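Local coordinates for DNA repair protein RAD2 (PDB 4Q0W) that cuts DNA as a magnesium-dependent single-strand endonuclease of the XPG family, making an incision essential for excision repair of damaged DNA, at residues D335-M338 with L339-F342; D305-F308 with P309-M312; V154-L157 with L158-G162. One frame throughout, in Å; residues are numbered along the deposited sequence.

Contact 1 of 3, residues D335-M338 with L339-F342; sequences DLDM and LRSF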
loop_
_atom_site.group_PDB
_atom_site.type_symbol
_atom_site.label_atom_id
_atom_site.label_comp_id
_atom_site.label_asym_id
_atom_site.label_seq_id
_atom_site.Cartn_x
_atom_site.Cartn_y
_atom_site.Cartn_z
ATOM N N ASP A 335 -26.619 -40.728 -14.501
ATOM C CA ASP A 335 -27.778 -41.201 -15.247
ATOM C C ASP A 335 -27.873 -40.392 -16.540
ATOM O O ASP A 335 -28.382 -39.265 -16.533
ATOM C CB ASP A 335 -29.039 -41.000 -14.405
ATOM C CG ASP A 335 -30.286 -41.582 -15.057
ATOM O OD1 ASP A 335 -30.396 -41.552 -16.304
ATOM O OD2 ASP A 335 -31.163 -42.062 -14.313
ATOM N N LEU A 336 -27.390 -40.967 -17.642
ATOM C CA LEU A 336 -27.317 -40.248 -18.918
ATOM C C LEU A 336 -28.694 -39.752 -19.388
ATOM O O LEU A 336 -28.829 -38.598 -19.819
ATOM C CB LEU A 336 -26.676 -41.132 -19.996
ATOM C CG LEU A 336 -26.448 -40.453 -21.343
ATOM C CD1 LEU A 336 -25.570 -39.227 -21.159
ATOM C CD2 LEU A 336 -25.845 -41.403 -22.360
ATOM N N ASP A 337 -29.699 -40.622 -19.295
ATOM C CA ASP A 337 -31.061 -40.276 -19.708
ATOM C C ASP A 337 -31.546 -39.023 -18.983
ATOM O O ASP A 337 -32.120 -38.127 -19.600
ATOM C CB ASP A 337 -32.034 -41.429 -19.421
ATOM C CG ASP A 337 -31.844 -42.624 -20.375
ATOM O OD1 ASP A 337 -30.871 -42.626 -21.154
ATOM O OD2 ASP A 337 -32.676 -43.552 -20.334
ATOM N N MET A 338 -31.309 -38.964 -17.671
ATOM C CA MET A 338 -31.848 -37.868 -16.859
ATOM C C MET A 338 -30.985 -36.612 -16.928
ATOM O O MET A 338 -31.491 -35.497 -16.766
ATOM C CB MET A 338 -32.075 -38.309 -15.412
ATOM C CG MET A 338 -33.134 -39.395 -15.264
ATOM S SD MET A 338 -34.741 -38.929 -15.992
ATOM C CE MET A 338 -35.383 -37.814 -14.741
ATOM N N LEU A 339 -29.687 -36.787 -17.181
ATOM C CA LEU A 339 -28.802 -35.652 -17.403
ATOM C C LEU A 339 -29.130 -34.997 -18.752
ATOM O O LEU A 339 -29.160 -33.771 -18.862
ATOM C CB LEU A 339 -27.316 -36.086 -17.341
ATOM C CG LEU A 339 -26.696 -36.349 -15.954
ATOM C CD1 LEU A 339 -25.301 -36.992 -16.068
ATOM C CD2 LEU A 339 -26.621 -35.061 -15.098
ATOM N N ARG A 340 -29.358 -35.815 -19.779
ATOM C CA ARG A 340 -29.775 -35.308 -21.092
ATOM C C ARG A 340 -31.012 -34.423 -20.982
ATOM O O ARG A 340 -31.032 -33.289 -21.461
ATOM C CB ARG A 340 -30.140 -36.465 -22.021
ATOM C CG ARG A 340 -28.983 -37.171 -22.711
ATOM C CD ARG A 340 -29.513 -38.503 -23.251
ATOM N NE ARG A 340 -28.616 -39.147 -24.206
ATOM C CZ ARG A 340 -28.896 -40.292 -24.817
ATOM N NH1 ARG A 340 -30.042 -40.907 -24.568
ATOM N NH2 ARG A 340 -28.033 -40.822 -25.669
ATOM N N SER A 341 -32.057 -34.954 -20.365
ATOM C CA SER A 341 -33.287 -34.184 -20.251
ATOM C C SER A 341 -33.115 -32.949 -19.345
ATOM O O SER A 341 -33.706 -31.891 -19.604
ATOM C CB SER A 341 -34.443 -35.078 -19.785
ATOM O OG SER A 341 -34.104 -35.806 -18.618
ATOM N N PHE A 342 -32.291 -33.071 -18.306
ATOM C CA PHE A 342 -32.043 -31.939 -17.405
ATOM C C PHE A 342 -31.405 -30.772 -18.128
ATOM O O PHE A 342 -31.888 -29.641 -18.034
ATOM C CB PHE A 342 -31.154 -32.344 -16.229
ATOM C CG PHE A 342 -30.960 -31.242 -15.212
ATOM C CD1 PHE A 342 -31.869 -31.076 -14.177
ATOM C CD2 PHE A 342 -29.876 -30.365 -15.300
ATOM C CE1 PHE A 342 -31.701 -30.063 -13.225
ATOM C CE2 PHE A 342 -29.698 -29.339 -14.355
ATOM C CZ PHE A 342 -30.616 -29.192 -13.318
#
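Leu336 and Arg340, one turn apart at the start of helix 336-347, make the close-packed side of this contact. The arginine chain runs extended from CG to NE and passes over the leucine, so that Leu336 CG lies 3.8 Å from Arg340 NE, while Leu336 CD2 sits 3.7 Å above the plane of the guanidinium, displaced toward its rim. Leu336 has its CG anti to the backbone N (chi1 -176°), which swings the branched end forward along the helix and under that face. The polar end of Arg340 is engaged elsewhere: its NH2 forms a salt bridge with Asp355 of helix 351-361, the helix that also meets Leu336 and Leu339 through Leu358. Leu339 is buried, its CG 3.4 Å from Asp335 O, and it leans on Leu157 and Phe161. The turn is a capped helix N-terminus. Asp335 is the N-cap residue, and its OD1 accepts from Met338 N at 3.1 Å, the donor standing well above the carboxylate plane. The carbonyl oxygen of Asp335 takes Leu339 N at 2.9 Å, and Arg340 N bonds to Leu336 O at 2.8 Å. Toward solvent the side chains meet far more loosely. Asp337 lies alongside Arg340, pointing the same way, but Asp337 OD1 is 3.9 Å from Arg340 NH1 and well out of the guanidinium plane, so this long salt bridge works through charge alone. Ser341 OG is 3.2 Å from both Asp337 O and Met338 O, and its one proton can serve either. Past it, the bent chain of exposed Met338 brings only its sulfur near that hydroxyl.

Contact 2 of 3, residues D305-F308 with P309-M312; sequences DDDF and PSVM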
loop_
_atom_site.group_PDB
_atom_site.type_symbol
_atom_site.label_atom_id
_atom_site.label_comp_id
_atom_site.label_asym_id
_atom_site.label_seq_id
_atom_site.Cartn_x
_atom_site.Cartn_y
_atom_site.Cartn_z
ATOM N N ASP A 305 -9.301 -5.518 25.813
ATOM C CA ASP A 305 -10.121 -5.702 27.000
ATOM C C ASP A 305 -10.319 -7.191 27.274
ATOM O O ASP A 305 -9.534 -8.013 26.799
ATOM C CB ASP A 305 -11.460 -4.989 26.808
ATOM C CG ASP A 305 -12.180 -5.416 25.524
ATOM O OD1 ASP A 305 -12.000 -6.571 25.064
ATOM O OD2 ASP A 305 -12.957 -4.597 24.981
ATOM N N ASP A 306 -11.371 -7.541 28.014
ATOM C CA ASP A 306 -11.606 -8.942 28.398
ATOM C C ASP A 306 -12.123 -9.804 27.253
ATOM O O ASP A 306 -12.167 -11.031 27.354
ATOM C CB ASP A 306 -12.562 -9.021 29.591
ATOM C CG ASP A 306 -11.990 -8.369 30.824
ATOM O OD1 ASP A 306 -10.825 -8.663 31.157
ATOM O OD2 ASP A 306 -12.693 -7.546 31.446
ATOM N N ASP A 307 -12.518 -9.168 26.158
ATOM C CA ASP A 307 -12.890 -9.921 24.979
ATOM C C ASP A 307 -11.658 -10.213 24.130
ATOM O O ASP A 307 -11.766 -10.735 23.016
ATOM C CB ASP A 307 -13.950 -9.173 24.163
ATOM C CG ASP A 307 -14.665 -10.072 23.167
ATOM O OD1 ASP A 307 -14.828 -11.277 23.456
ATOM O OD2 ASP A 307 -15.060 -9.571 22.090
ATOM N N PHE A 308 -10.477 -9.894 24.646
ATOM C CA PHE A 308 -9.273 -10.107 23.854
ATOM C C PHE A 308 -8.245 -10.918 24.621
ATOM O O PHE A 308 -7.717 -10.448 25.619
ATOM C CB PHE A 308 -8.666 -8.770 23.424
ATOM C CG PHE A 308 -7.531 -8.911 22.456
ATOM C CD1 PHE A 308 -6.227 -9.118 22.909
ATOM C CD2 PHE A 308 -7.761 -8.842 21.096
ATOM C CE1 PHE A 308 -5.187 -9.257 22.019
ATOM C CE2 PHE A 308 -6.722 -8.972 20.196
ATOM C CZ PHE A 308 -5.431 -9.178 20.659
ATOM N N PRO A 309 -7.956 -12.146 24.166
ATOM C CA PRO A 309 -8.604 -12.810 23.030
ATOM C C PRO A 309 -10.037 -13.228 23.388
ATOM O O PRO A 309 -10.424 -13.233 24.569
ATOM C CB PRO A 309 -7.731 -14.047 22.815
ATOM C CG PRO A 309 -7.208 -14.360 24.207
ATOM C CD PRO A 309 -6.962 -13.011 24.831
ATOM N N SER A 310 -10.821 -13.548 22.366
ATOM C CA SER A 310 -12.230 -13.851 22.550
ATOM C C SER A 310 -12.452 -15.351 22.631
ATOM O O SER A 310 -12.099 -16.089 21.701
ATOM C CB SER A 310 -13.051 -13.267 21.396
ATOM O OG SER A 310 -14.363 -13.811 21.377
ATOM N N VAL A 311 -13.033 -15.817 23.735
ATOM C CA VAL A 311 -13.399 -17.226 23.799
ATOM C C VAL A 311 -14.540 -17.527 22.821
ATOM O O VAL A 311 -14.656 -18.653 22.337
ATOM C CB VAL A 311 -13.770 -17.691 25.234
ATOM C CG1 VAL A 311 -15.034 -16.991 25.722
ATOM C CG2 VAL A 311 -13.957 -19.217 25.274
ATOM N N MET A 312 -15.381 -16.533 22.525
ATOM C CA MET A 312 -16.461 -16.752 21.558
ATOM C C MET A 312 -15.884 -17.083 20.173
ATOM O O MET A 312 -16.393 -17.960 19.475
ATOM C CB MET A 312 -17.374 -15.528 21.442
ATOM C CG MET A 312 -18.113 -15.141 22.709
ATOM S SD MET A 312 -19.044 -16.528 23.408
ATOM C CE MET A 312 -20.281 -16.813 22.148
HETATM O O HOH W 1 -13.079 -13.709 25.834
HETATM O O HOH W 2 -9.691 -12.512 27.230
HETATM O O HOH W 3 -16.146 -11.952 20.203
HETATM O O HOH W 4 -15.660 -13.820 24.409
#
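The N-terminus of helix 311-318 and the beta turn leading into it meet here through Asp307 and Ser310, with the cis peptide bond between Phe308 and Pro309 in the middle. Asp307 OD1 comes to 3.3 Å from Ser310 OG and also lies against Ser310 CB. CG anti to the backbone N (chi1 -163°) carries the Asp307 carboxylate toward Ser310. One water bridges the pair, donating to Asp307 OD2 and lying 2.8 Å from Ser310 OG; a second donates to Asp307 OD1 and accepts a weak bond from Met312 N. Ser310 is the N-cap of the helix, where its hydroxyl bonds to the backbone N of Val313, while its own N is taken by the side chain of Gln238. The preceding residues form a type I turn from Asp305 to Phe308, closed by Phe308 N to Asp305 O at 3.0 Å. Inside it Asp305 OD1 accepts from Asp307 N at 2.9 Å, from above the carboxylate plane, an Asx turn. The cis peptide brings the CA atoms of Phe308 and Pro309 to 2.9 Å, and Phe308 CG lies 3.7 Å from Pro309 N, which approaches the phenyl ring obliquely. Both residues rest on helices 230-240 and 266-278: Phe308 on Leu239, Leu266 and Phe269, Pro309 on Glu235, Gln238 and Leu266. The carbonyls of Asp306 and Pro309 are bridged by two more waters, each donating to both; one of these waters also accepts from Val311 N at 3.0 Å, linking the turn to the first residue of the helix.

Contact 3 of 3, residues V154-L157 with L158-G162; sequences VQEL and LSRFG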
loop_
_atom_site.group_PDB
_atom_site.type_symbol
_atom_site.label_atom_id
_atom_site.label_comp_id
_atom_site.label_asym_id
_atom_site.label_seq_id
_atom_site.Cartn_x
_atom_site.Cartn_y
_atom_site.Cartn_z
ATOM N N VAL A 154 -29.232 -27.182 -8.642
ATOM C CA VAL A 154 -27.877 -27.719 -8.681
ATOM C C VAL A 154 -27.845 -29.042 -7.925
ATOM O O VAL A 154 -27.113 -29.961 -8.298
ATOM C CB VAL A 154 -26.806 -26.711 -8.159
ATOM C CG1 VAL A 154 -26.801 -25.466 -9.013
ATOM C CG2 VAL A 154 -27.051 -26.347 -6.710
ATOM N N GLN A 155 -28.673 -29.170 -6.894
ATOM C CA GLN A 155 -28.697 -30.428 -6.164
ATOM C C GLN A 155 -29.362 -31.540 -6.984
ATOM O O GLN A 155 -28.986 -32.704 -6.874
ATOM C CB GLN A 155 -29.349 -30.261 -4.793
ATOM C CG GLN A 155 -28.475 -29.450 -3.830
ATOM C CD GLN A 155 -29.225 -29.008 -2.583
ATOM O OE1 GLN A 155 -30.438 -29.203 -2.468
ATOM N NE2 GLN A 155 -28.503 -28.408 -1.646
ATOM N N GLU A 156 -30.339 -31.180 -7.809
ATOM C CA GLU A 156 -30.951 -32.156 -8.713
ATOM C C GLU A 156 -29.902 -32.618 -9.725
ATOM O O GLU A 156 -29.780 -33.803 -10.012
ATOM C CB GLU A 156 -32.166 -31.555 -9.426
ATOM C CG GLU A 156 -32.821 -32.482 -10.465
ATOM C CD GLU A 156 -33.384 -33.747 -9.853
ATOM O OE1 GLU A 156 -33.749 -33.725 -8.658
ATOM O OE2 GLU A 156 -33.457 -34.774 -10.563
ATOM N N LEU A 157 -29.139 -31.669 -10.255
ATOM C CA LEU A 157 -28.054 -31.991 -11.168
ATOM C C LEU A 157 -27.090 -32.971 -10.514
ATOM O O LEU A 157 -26.762 -34.023 -11.094
ATOM C CB LEU A 157 -27.329 -30.721 -11.596
ATOM C CG LEU A 157 -26.136 -30.885 -12.541
ATOM C CD1 LEU A 157 -26.550 -31.575 -13.839
ATOM C CD2 LEU A 157 -25.517 -29.544 -12.833
ATOM N N LEU A 158 -26.663 -32.640 -9.295
ATOM C CA LEU A 158 -25.760 -33.502 -8.533
ATOM C C LEU A 158 -26.295 -34.932 -8.415
ATOM O O LEU A 158 -25.557 -35.899 -8.625
ATOM C CB LEU A 158 -25.500 -32.913 -7.146
ATOM C CG LEU A 158 -24.479 -31.776 -7.123
ATOM C CD1 LEU A 158 -24.493 -31.046 -5.771
ATOM C CD2 LEU A 158 -23.075 -32.326 -7.441
ATOM N N SER A 159 -27.578 -35.077 -8.106
ATOM C CA SER A 159 -28.107 -36.422 -7.898
ATOM C C SER A 159 -28.246 -37.209 -9.210
ATOM O O SER A 159 -28.041 -38.423 -9.227
ATOM C CB SER A 159 -29.412 -36.393 -7.102
ATOM O OG SER A 159 -30.460 -35.830 -7.863
ATOM N N ARG A 160 -28.550 -36.524 -10.310
ATOM C CA ARG A 160 -28.567 -37.185 -11.621
ATOM C C ARG A 160 -27.160 -37.615 -12.064
ATOM O O ARG A 160 -27.016 -38.515 -12.905
ATOM C CB ARG A 160 -29.229 -36.289 -12.675
ATOM C CG ARG A 160 -30.689 -35.946 -12.331
ATOM C CD ARG A 160 -31.387 -35.146 -13.441
ATOM N NE ARG A 160 -32.755 -34.788 -13.052
ATOM C CZ ARG A 160 -33.763 -34.573 -13.896
ATOM N NH1 ARG A 160 -33.592 -34.689 -15.211
ATOM N NH2 ARG A 160 -34.953 -34.252 -13.417
ATOM N N PHE A 161 -26.130 -36.977 -11.494
ATOM C CA PHE A 161 -24.743 -37.395 -11.701
ATOM C C PHE A 161 -24.392 -38.536 -10.749
ATOM O O PHE A 161 -23.322 -39.136 -10.858
ATOM C CB PHE A 161 -23.775 -36.244 -11.437
ATOM C CG PHE A 161 -23.349 -35.492 -12.668
ATOM C CD1 PHE A 161 -22.471 -36.066 -13.582
ATOM C CD2 PHE A 161 -23.795 -34.193 -12.893
ATOM C CE1 PHE A 161 -22.071 -35.366 -14.708
ATOM C CE2 PHE A 161 -23.392 -33.481 -14.015
ATOM C CZ PHE A 161 -22.523 -34.065 -14.922
ATOM N N GLY A 162 -25.287 -38.828 -9.809
ATOM C CA GLY A 162 -24.994 -39.813 -8.783
ATOM C C GLY A 162 -23.979 -39.334 -7.746
ATOM O O GLY A 162 -23.328 -40.152 -7.083
HETATM O O HOH W 5 -32.888 -37.397 -9.023
#
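Glu156 and Arg160, a full turn apart, form the salt bridge at the centre of this contact. Arg160 NE gives a nearly straight bond (169°) to Glu156 OE2 at 2.6 Å; that oxygen lies close to the guanidinium plane and receives NE on its anti lone pair, and a weaker bond from Arg160 NH2 goes to the same atom. The carboxylate stands almost perpendicular to the guanidinium, with a plane angle of 87°, so one oxygen alone receives both N-H groups. A bend at chi2 (63°) turns the Glu156 carboxylate along the helix to meet the extended arginine. A water donates to Glu156 OE2 and sits 3.1 Å from Ser159 OG. Beyond this pair, Arg160 NH1 bonds to Met338 O, which helps to fix where the guanidinium lies. With an alanine in place of Arg160, Glu156 is likely to lose its charge partner, and Met338 O the donor it gets from NH1. On the buried side Leu157 and Phe161 lie alongside each other, Leu157 CD1 3.7 Å from Phe161 CE2, while Phe161 N bonds to Leu157 O at 3.0 Å. Ile61 and Leu65 of helix 52-66 pack against Phe161. Leu158 packs against Phe73 and Phe75 of strand 70-75, joining the helix to the central sheet. At the end of helix 148-160 the chain leaves helical phi/psi at Gly162; its positive phi, with two bonds back into the last turn, Gly162 N to Ser159 O (2.8 Å) among them, makes a Schellman motif, the classic C-terminal finish of a helix, here in the I-domain.

How the contacts relate
Contacts 1 and 3 are neighbours, with centres about 10 Å apart, and they touch directly: Met338 O lies 2.7 Å from Arg160 NH1 and Asp335 N lies 2.8 Å from Arg160 O, so Arg160 ties the C-terminal end of helix 148-160 to the start of helix 336-347. Contact 2 is on the opposite side of the chain's centre, its centre about 53 Å from that of contact 1 and 43 Å from that of contact 3. Contact 3 is near the probable magnesium site, the side chain of Gln155 being about 9 Å from that of Asp76. In contact 2, the Phe308 side chain is about 11 Å from a bound potassium ion.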